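Local atomic coordinates of tyrosine-protein phosphatase non-receptor type 18 (PDB entry 2OC3), a protein that removes phosphate from phosphotyrosine in proteins, among them autophosphorylated tyrosine kinases, through the catalytic domain described here. Residues 75-80 / 124-129; 169-174 / 192-197. All blocks are in the same frame, centred on the assembly; numbering follows the deposited sequence.

How the interactions relate
Both contacts belong to one tyrosine phosphatase domain and lie about 24 Å apart, centre to centre. Interaction 1 joins the end of helix 116-125 to the segment 75-80; interaction 2 ties the corner after strand 161-170 to the open end of the hairpin 175-184/187-196. The two touch directly: Lys129, just before strand 130-133, sends its O to within 3.0 Å of Tyr192 N of interaction 2, probably a hydrogen bond. Interaction 2 is nearer the catalytic centre, its Tyr196 side chain lying about 9 Å from that of Cys233, the predicted phosphocysteine nucleophile. In interaction 1, the side chain of Val77 lies about 11 Å from Gly236 of the probable substrate-binding loop.

Interaction 1 (75-80 / 124-129); sequences TRVILS and WEFGVK
Glu125 reaches out from the last turn of its helix and takes hold of Ser80 twice, through one carboxylate oxygen for each bond. Its CG stands anti to the backbone N (chi1 176°) and the chain beyond is extended, a length that suits glutamate to spanning the gap. OE1 accepts a hydrogen bond from the backbone N of Ser80 at 2.8 Å through its syn lone pair, nearly straight (169°), and another from Leu81 N. The hydroxyl of Ser80 donates from OG to Glu125 OE2 at 2.6 Å, arriving well above the carboxylate plane. Two bonds on different oxygens should restrict rotation of the carboxylate. The helix ends here in a Schellman motif, with Gly127 as its C-prime residue at positive phi, and Phe126 is the first residue to leave helical geometry. The Phe126 ring lies against the glutamate chain, with Glu125 CG over the centre of one face. Ile78 O lies in the ring plane, 3.8 Å from Phe126 CZ. Val77 CG1 approaches CE2 of Phe126 obliquely at 3.6 Å, while Leu79 CD2 meets the same CE2 at the edge, 4.0 Å away, Leu79 and Phe126 crossing at about a right angle.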
ATOM      1  N   THR A  75       2.844  14.659  -2.582  1.00  6.28           N
ATOM      2  CA  THR A  75       1.989  13.805  -1.771  1.00  6.19           C
ATOM      3  C   THR A  75       2.861  13.017  -0.758  1.00  7.68           C
ATOM      4  O   THR A  75       2.351  12.093  -0.128  1.00  7.35           O
ATOM      5  CB  THR A  75       1.252  12.790  -2.662  1.00  6.80           C
ATOM      6  OG1 THR A  75       2.233  12.041  -3.384  1.00  7.59           O
ATOM      7  CG2 THR A  75       0.256  13.475  -3.616  1.00  8.78           C
ATOM      8  N   ARG A  76       4.146  13.332  -0.593  1.00  7.08           N
ATOM      9  CA  ARG A  76       4.986  12.512   0.271  1.00  6.28           C
ATOM     10  C   ARG A  76       4.560  12.596   1.723  1.00  7.69           C
ATOM     11  O   ARG A  76       4.050  13.603   2.195  1.00  8.85           O
ATOM     12  CB  ARG A  76       6.486  12.840   0.157  1.00  8.44           C
ATOM     13  CG  ARG A  76       6.915  14.132   0.770  1.00 12.02           C
ATOM     14  CD  ARG A  76       8.417  14.310   0.612  1.00 12.11           C
ATOM     15  NE  ARG A  76       8.943  15.468   1.330  1.00 12.15           N
ATOM     16  CZ  ARG A  76       9.611  15.440   2.487  1.00 14.07           C
ATOM     17  NH1 ARG A  76      10.056  16.594   3.004  1.00 13.18           N
ATOM     18  NH2 ARG A  76       9.865  14.308   3.143  1.00 10.08           N
ATOM     19  N   VAL A  77       4.821  11.525   2.464  1.00  7.71           N
ATOM     20  CA  VAL A  77       4.569  11.485   3.904  1.00  8.47           C
ATOM     21  C   VAL A  77       5.678  12.251   4.593  1.00  9.97           C
ATOM     22  O   VAL A  77       6.837  11.903   4.479  1.00 11.56           O
ATOM     23  CB  VAL A  77       4.568  10.009   4.381  1.00  8.42           C
ATOM     24  CG1 VAL A  77       4.492   9.979   5.920  1.00 12.89           C
ATOM     25  CG2 VAL A  77       3.418   9.248   3.788  1.00 10.26           C
ATOM     26  N   ILE A  78       5.321  13.287   5.342  1.00  9.26           N
ATOM     27  CA  ILE A  78       6.271  14.085   6.093  1.00  9.80           C
ATOM     28  C   ILE A  78       6.182  13.648   7.546  1.00 11.83           C
ATOM     29  O   ILE A  78       5.143  13.798   8.188  1.00 13.75           O
ATOM     30  CB  ILE A  78       5.946  15.595   5.992  1.00 14.85           C
ATOM     31  CG1 ILE A  78       5.838  16.028   4.546  1.00 19.41           C
ATOM     32  CG2 ILE A  78       7.005  16.424   6.725  1.00 17.27           C
ATOM     33  CD1 ILE A  78       7.128  16.159   3.900  1.00 24.40           C
ATOM     34  N   LEU A  79       7.245  13.055   8.038  1.00 10.97           N
ATOM     35  CA  LEU A  79       7.277  12.590   9.437  1.00  7.31           C
ATOM     36  C   LEU A  79       7.641  13.767  10.353  1.00 12.32           C
ATOM     37  O   LEU A  79       8.527  14.592  10.031  1.00 13.94           O
ATOM     38  CB  LEU A  79       8.281  11.453   9.604  1.00  9.03           C
ATOM     39  CG  LEU A  79       7.949  10.190   8.775  1.00  7.27           C
ATOM     40  CD1 LEU A  79       9.062   9.135   8.892  1.00  8.76           C
ATOM     41  CD2 LEU A  79       6.557   9.621   9.149  1.00 12.12           C
ATOM     42  N   SER A  80       6.994  13.838  11.500  1.00 11.42           N
ATOM     43  CA  SER A  80       7.308  14.802  12.512  1.00 13.29           C
ATOM     44  C   SER A  80       7.571  14.119  13.844  1.00 13.25           C
ATOM     45  O   SER A  80       8.105  14.740  14.762  1.00 13.34           O
ATOM     46  CB  SER A  80       6.185  15.809  12.669  1.00 12.42           C
ATOM     47  OG  SER A  80       5.005  15.267  13.233  1.00 15.32           O
ATOM     48  N   TRP A 124       2.948   4.915  13.840  1.00  7.11           N
ATOM     49  CA  TRP A 124       2.512   5.537  15.106  1.00  7.65           C
ATOM     50  C   TRP A 124       1.921   6.936  14.880  1.00  8.59           C
ATOM     51  O   TRP A 124       0.849   7.307  15.355  1.00  9.78           O
ATOM     52  CB  TRP A 124       3.710   5.628  16.035  1.00  9.88           C
ATOM     53  CG  TRP A 124       3.319   5.931  17.463  1.00 10.51           C
ATOM     54  CD1 TRP A 124       3.171   7.169  18.029  1.00 11.01           C
ATOM     55  CD2 TRP A 124       2.932   4.980  18.464  1.00  9.32           C
ATOM     56  NE1 TRP A 124       2.737   7.049  19.320  1.00 10.90           N
ATOM     57  CE2 TRP A 124       2.623   5.723  19.632  1.00  9.63           C
ATOM     58  CE3 TRP A 124       2.859   3.591  18.508  1.00 10.48           C
ATOM     59  CZ2 TRP A 124       2.193   5.113  20.802  1.00 12.31           C
ATOM     60  CZ3 TRP A 124       2.455   2.995  19.698  1.00 12.45           C
ATOM     61  CH2 TRP A 124       2.128   3.764  20.815  1.00 13.84           C
ATOM     62  N   GLU A 125       2.661   7.748  14.145  1.00  7.73           N
ATOM     63  CA  GLU A 125       2.272   9.164  13.980  1.00  9.05           C
ATOM     64  C   GLU A 125       0.876   9.312  13.384  1.00  7.03           C
ATOM     65  O   GLU A 125       0.090  10.174  13.828  1.00 11.78           O
ATOM     66  CB  GLU A 125       3.282   9.912  13.098  1.00  9.51           C
ATOM     67  CG  GLU A 125       2.862  11.368  12.827  1.00 10.39           C
ATOM     68  CD  GLU A 125       3.975  12.246  12.269  1.00 13.53           C
ATOM     69  OE1 GLU A 125       5.127  11.782  12.110  1.00 13.58           O
ATOM     70  OE2 GLU A 125       3.638  13.437  12.019  1.00 20.83           O
ATOM     71  N   PHE A 126       0.550   8.493  12.385  1.00  6.96           N
ATOM     72  CA  PHE A 126      -0.725   8.589  11.698  1.00  7.58           C
ATOM     73  C   PHE A 126      -1.815   7.670  12.267  1.00  6.55           C
ATOM     74  O   PHE A 126      -2.919   7.640  11.727  1.00  8.86           O
ATOM     75  CB  PHE A 126      -0.493   8.451  10.170  1.00  8.52           C
ATOM     76  CG  PHE A 126       0.445   9.510   9.662  1.00  8.96           C
ATOM     77  CD1 PHE A 126       0.004  10.806   9.550  1.00 10.63           C
ATOM     78  CD2 PHE A 126       1.756   9.253   9.402  1.00  9.67           C
ATOM     79  CE1 PHE A 126       0.865  11.809   9.139  1.00 12.45           C
ATOM     80  CE2 PHE A 126       2.603  10.244   8.982  1.00 12.66           C
ATOM     81  CZ  PHE A 126       2.149  11.522   8.870  1.00 13.22           C
ATOM     82  N   GLY A 127      -1.519   6.995  13.384  1.00  9.02           N
ATOM     83  CA  GLY A 127      -2.550   6.203  14.062  1.00  8.01           C
ATOM     84  C   GLY A 127      -3.048   5.008  13.315  1.00  9.35           C
ATOM     85  O   GLY A 127      -4.198   4.570  13.476  1.00 10.73           O
ATOM     86  N   VAL A 128      -2.182   4.491  12.457  1.00  9.09           N
ATOM     87  CA  VAL A 128      -2.498   3.292  11.672  1.00  7.80           C
ATOM     88  C   VAL A 128      -2.927   2.124  12.550  1.00  5.65           C
ATOM     89  O   VAL A 128      -2.316   1.868  13.602  1.00  9.67           O
ATOM     90  CB  VAL A 128      -1.250   2.900  10.860  1.00  7.18           C
ATOM     91  CG1 VAL A 128      -1.415   1.516  10.177  1.00  7.84           C
ATOM     92  CG2 VAL A 128      -0.948   3.986   9.816  1.00  8.68           C
ATOM     93  N   LYS A 129      -4.023   1.482  12.145  1.00  7.05           N
ATOM     94  CA  LYS A 129      -4.593   0.322  12.821  1.00  7.43           C
ATOM     95  C   LYS A 129      -4.303  -0.969  12.041  1.00  8.94           C
ATOM     96  O   LYS A 129      -4.194  -2.038  12.645  1.00  8.50           O
ATOM     97  CB  LYS A 129      -6.102   0.513  12.955  1.00 11.93           C
ATOM     98  CG  LYS A 129      -6.471   1.674  13.877  1.00 16.29           C
ATOM     99  CD  LYS A 129      -7.959   1.972  13.923  1.00 18.25           C
TER

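Interaction 2 (169-174 / 192-197); sequences KWLNED and YQLQYM
A single backbone carbonyl, that of Asp174, meets Met197, the Tyr196 backbone and the Tyr196 ring at once. Met197 N donates to Asp174 O at 2.8 Å, tilted 25° from the carbonyl plane; Tyr196 CA adds a CA-H...O contact to the same oxygen at 3.5 Å, and the oxygen also sits over one face of the Tyr196 ring, offset toward its rim. Earlier, the chain turns a corner at Leu171, and Asn172, whose short amide side chain suits an Asx turn, accepts a hydrogen bond from Asp174 N through OD1 at 2.9 Å. Trp170 swings its indole across the gap, where CZ3 meets Met197 CG at 3.6 Å. Bends at chi2 and chi3 curl the flexible methionine back, bringing CE to CH2 of Trp170 at 3.8 Å and SD into an oblique Met-aromatic contact, 5.3 Å from the centroid of the six-membered ring. Leu171 CD1 and Leu194 CD2 touch at 3.7 Å, the branched side chains crossing at about a right angle beside helix 209-222. The Asp174 carboxylate turns to His210 and Ser198. The Met197-Asp174 bond continues the pairing of hairpin 175-184/187-196 up to the WPD loop of the classical tyrosine phosphatase fold.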
ATOM      1  N   LYS A 169      -2.563 -15.933  12.698  1.00 11.19           N
ATOM      2  CA  LYS A 169      -3.709 -16.720  12.187  1.00 14.62           C
ATOM      3  C   LYS A 169      -3.652 -16.737  10.656  1.00 17.55           C
ATOM      4  O   LYS A 169      -3.603 -15.676  10.030  1.00 13.63           O
ATOM      5  CB  LYS A 169      -5.047 -16.086  12.611  1.00 18.24           C
ATOM      6  CG  LYS A 169      -6.315 -16.708  11.986  1.00 25.58           C
ATOM      7  CD  LYS A 169      -7.614 -16.175  12.589  1.00 29.00           C
ATOM      8  N   TRP A 170      -3.630 -17.918  10.047  1.00 11.87           N
ATOM      9  CA  TRP A 170      -3.845 -18.002   8.617  1.00 10.36           C
ATOM     10  C   TRP A 170      -5.322 -17.865   8.289  1.00 12.58           C
ATOM     11  O   TRP A 170      -6.140 -18.673   8.747  1.00 17.80           O
ATOM     12  CB  TRP A 170      -3.292 -19.298   8.036  1.00 10.32           C
ATOM     13  CG  TRP A 170      -1.806 -19.360   8.047  1.00  9.32           C
ATOM     14  CD1 TRP A 170      -0.998 -19.650   9.105  1.00 12.07           C
ATOM     15  CD2 TRP A 170      -0.923 -19.092   6.943  1.00 10.78           C
ATOM     16  NE1 TRP A 170       0.308 -19.590   8.729  1.00 12.81           N
ATOM     17  CE2 TRP A 170       0.391 -19.251   7.403  1.00 12.04           C
ATOM     18  CE3 TRP A 170      -1.134 -18.750   5.601  1.00 10.31           C
ATOM     19  CZ2 TRP A 170       1.504 -19.063   6.576  1.00 10.30           C
ATOM     20  CZ3 TRP A 170      -0.034 -18.580   4.778  1.00 11.22           C
ATOM     21  CH2 TRP A 170       1.262 -18.758   5.258  1.00 10.57           C
ATOM     22  N   LEU A 171      -5.713 -16.830   7.546  1.00 12.40           N
ATOM     23  CA  LEU A 171      -7.130 -16.674   7.166  1.00 11.75           C
ATOM     24  C   LEU A 171      -7.546 -17.623   6.041  1.00 13.52           C
ATOM     25  O   LEU A 171      -8.716 -18.008   5.917  1.00 17.67           O
ATOM     26  CB  LEU A 171      -7.405 -15.219   6.746  1.00 19.71           C
ATOM     27  CG  LEU A 171      -7.025 -14.158   7.790  1.00 27.49           C
ATOM     28  CD1 LEU A 171      -7.500 -12.787   7.302  1.00 28.07           C
ATOM     29  CD2 LEU A 171      -7.596 -14.485   9.188  1.00 26.82           C
ATOM     30  N   ASN A 172      -6.575 -17.932   5.178  1.00 13.51           N
ATOM     31  CA  ASN A 172      -6.687 -18.881   4.072  1.00 10.10           C
ATOM     32  C   ASN A 172      -5.245 -19.246   3.654  1.00 11.34           C
ATOM     33  O   ASN A 172      -4.300 -18.801   4.315  1.00 10.92           O
ATOM     34  CB  ASN A 172      -7.527 -18.314   2.956  1.00 13.21           C
ATOM     35  CG  ASN A 172      -6.959 -17.045   2.394  1.00 18.44           C
ATOM     36  OD1 ASN A 172      -5.786 -16.994   2.068  1.00 13.13           O
ATOM     37  ND2 ASN A 172      -7.796 -16.021   2.246  1.00 13.41           N
ATOM     38  N   GLU A 173      -5.045 -20.065   2.629  1.00 13.70           N
ATOM     39  CA  GLU A 173      -3.680 -20.539   2.365  1.00 13.54           C
ATOM     40  C   GLU A 173      -2.703 -19.449   1.943  1.00 10.87           C
ATOM     41  O   GLU A 173      -1.469 -19.649   1.950  1.00 13.08           O
ATOM     42  CB  GLU A 173      -3.631 -21.693   1.343  1.00 18.69           C
ATOM     43  CG  GLU A 173      -4.057 -21.343  -0.030  1.00 20.88           C
ATOM     44  CD  GLU A 173      -3.885 -22.497  -1.024  1.00 28.99           C
ATOM     45  OE1 GLU A 173      -2.738 -22.752  -1.476  1.00 26.71           O
ATOM     46  OE2 GLU A 173      -4.905 -23.140  -1.350  1.00 46.52           O
ATOM     47  N   ASP A 174      -3.240 -18.275   1.574  1.00  9.32           N
ATOM     48  CA  ASP A 174      -2.411 -17.194   1.051  1.00  7.99           C
ATOM     49  C   ASP A 174      -2.283 -15.978   1.963  1.00  7.02           C
ATOM     50  O   ASP A 174      -1.505 -15.072   1.627  1.00  9.02           O
ATOM     51  CB  ASP A 174      -2.970 -16.737  -0.297  1.00  8.37           C
ATOM     52  CG  ASP A 174      -2.925 -17.851  -1.319  1.00 14.67           C
ATOM     53  OD1 ASP A 174      -1.835 -18.411  -1.539  1.00 12.74           O
ATOM     54  OD2 ASP A 174      -3.999 -18.262  -1.828  1.00 18.01           O
ATOM     55  N   TYR A 192      -2.791  -4.483  13.624  1.00  6.89           N
ATOM     56  CA  TYR A 192      -2.965  -5.701  12.849  1.00  7.08           C
ATOM     57  C   TYR A 192      -2.186  -5.625  11.569  1.00  8.99           C
ATOM     58  O   TYR A 192      -2.254  -4.583  10.889  1.00  8.89           O
ATOM     59  CB  TYR A 192      -4.444  -5.911  12.542  1.00  6.76           C
ATOM     60  CG  TYR A 192      -5.275  -6.237  13.793  1.00  6.70           C
ATOM     61  CD1 TYR A 192      -5.360  -7.541  14.241  1.00  7.63           C
ATOM     62  CD2 TYR A 192      -5.925  -5.264  14.517  1.00  9.11           C
ATOM     63  CE1 TYR A 192      -6.083  -7.881  15.392  1.00  7.98           C
ATOM     64  CE2 TYR A 192      -6.668  -5.584  15.702  1.00  7.97           C
ATOM     65  CZ  TYR A 192      -6.737  -6.910  16.102  1.00 10.29           C
ATOM     66  OH  TYR A 192      -7.457  -7.267  17.253  1.00 12.39           O
ATOM     67  N   GLN A 193      -1.493  -6.706  11.228  1.00  6.30           N
ATOM     68  CA  GLN A 193      -0.762  -6.804   9.954  1.00  6.42           C
ATOM     69  C   GLN A 193      -1.254  -7.985   9.155  1.00  9.20           C
ATOM     70  O   GLN A 193      -1.273  -9.127   9.653  1.00  7.60           O
ATOM     71  CB  GLN A 193       0.722  -6.974  10.215  1.00  7.36           C
ATOM     72  CG  GLN A 193       1.602  -7.018   8.946  1.00  6.78           C
ATOM     73  CD  GLN A 193       2.716  -8.036   9.002  1.00 11.36           C
ATOM     74  OE1 GLN A 193       2.681  -8.953   9.814  1.00 13.06           O
ATOM     75  NE2 GLN A 193       3.744  -7.859   8.171  1.00  8.53           N
ATOM     76  N   LEU A 194      -1.694  -7.712   7.939  1.00  6.29           N
ATOM     77  CA  LEU A 194      -2.086  -8.736   7.030  1.00  4.51           C
ATOM     78  C   LEU A 194      -0.993  -8.903   6.010  1.00  6.39           C
ATOM     79  O   LEU A 194      -0.542  -7.904   5.470  1.00  6.57           O
ATOM     80  CB  LEU A 194      -3.377  -8.381   6.344  1.00  7.39           C
ATOM     81  CG  LEU A 194      -4.657  -8.438   7.181  1.00  7.13           C
ATOM     82  CD1 LEU A 194      -5.743  -7.414   6.729  1.00 10.06           C
ATOM     83  CD2 LEU A 194      -5.207  -9.839   7.180  1.00 10.57           C
ATOM     84  N   GLN A 195      -0.553 -10.133   5.761  1.00  7.47           N
ATOM     85  CA  GLN A 195       0.545 -10.380   4.835  1.00  6.17           C
ATOM     86  C   GLN A 195       0.086 -11.366   3.788  1.00  6.72           C
ATOM     87  O   GLN A 195      -0.392 -12.440   4.105  1.00  6.20           O
ATOM     88  CB  GLN A 195       1.788 -10.932   5.547  1.00  6.54           C
ATOM     89  CG  GLN A 195       2.990 -10.999   4.567  1.00  8.92           C
ATOM     90  CD  GLN A 195       4.228 -11.647   5.122  1.00  9.04           C
ATOM     91  OE1 GLN A 195       4.274 -12.058   6.292  1.00  9.17           O
ATOM     92  NE2 GLN A 195       5.260 -11.748   4.269  1.00 10.23           N
ATOM     93  N   TYR A 196       0.186 -10.988   2.528  1.00  6.24           N
ATOM     94  CA  TYR A 196      -0.087 -11.850   1.380  1.00  5.65           C
ATOM     95  C   TYR A 196       1.190 -12.673   1.171  1.00  7.55           C
ATOM     96  O   TYR A 196       2.299 -12.109   1.081  1.00  7.52           O
ATOM     97  CB  TYR A 196      -0.428 -10.997   0.128  1.00  8.06           C
ATOM     98  CG  TYR A 196      -1.136 -11.798  -0.910  1.00  7.25           C
ATOM     99  CD1 TYR A 196      -2.496 -11.707  -1.056  1.00 10.38           C
ATOM    100  CD2 TYR A 196      -0.464 -12.705  -1.718  1.00  7.31           C
ATOM    101  CE1 TYR A 196      -3.176 -12.505  -1.978  1.00 12.19           C
ATOM    102  CE2 TYR A 196      -1.129 -13.502  -2.624  1.00  9.08           C
ATOM    103  CZ  TYR A 196      -2.480 -13.394  -2.752  1.00 10.35           C
ATOM    104  OH  TYR A 196      -3.159 -14.223  -3.659  1.00 11.85           O
ATOM    105  N   MET A 197       1.036 -14.008   1.160  1.00  8.08           N
ATOM    106  CA  MET A 197       2.169 -14.920   1.364  1.00  8.51           C
ATOM    107  C   MET A 197       2.683 -15.615   0.109  1.00  8.52           C
ATOM    108  O   MET A 197       3.732 -16.252   0.191  1.00  8.09           O
ATOM    109  CB  MET A 197       1.796 -16.016   2.393  1.00  8.80           C
ATOM    110  CG  MET A 197       1.339 -15.455   3.711  1.00 11.71           C
ATOM    111  SD  MET A 197       2.536 -14.452   4.575  1.00 11.80           S
ATOM    112  CE  MET A 197       3.667 -15.767   5.110  1.00 16.14           C
TER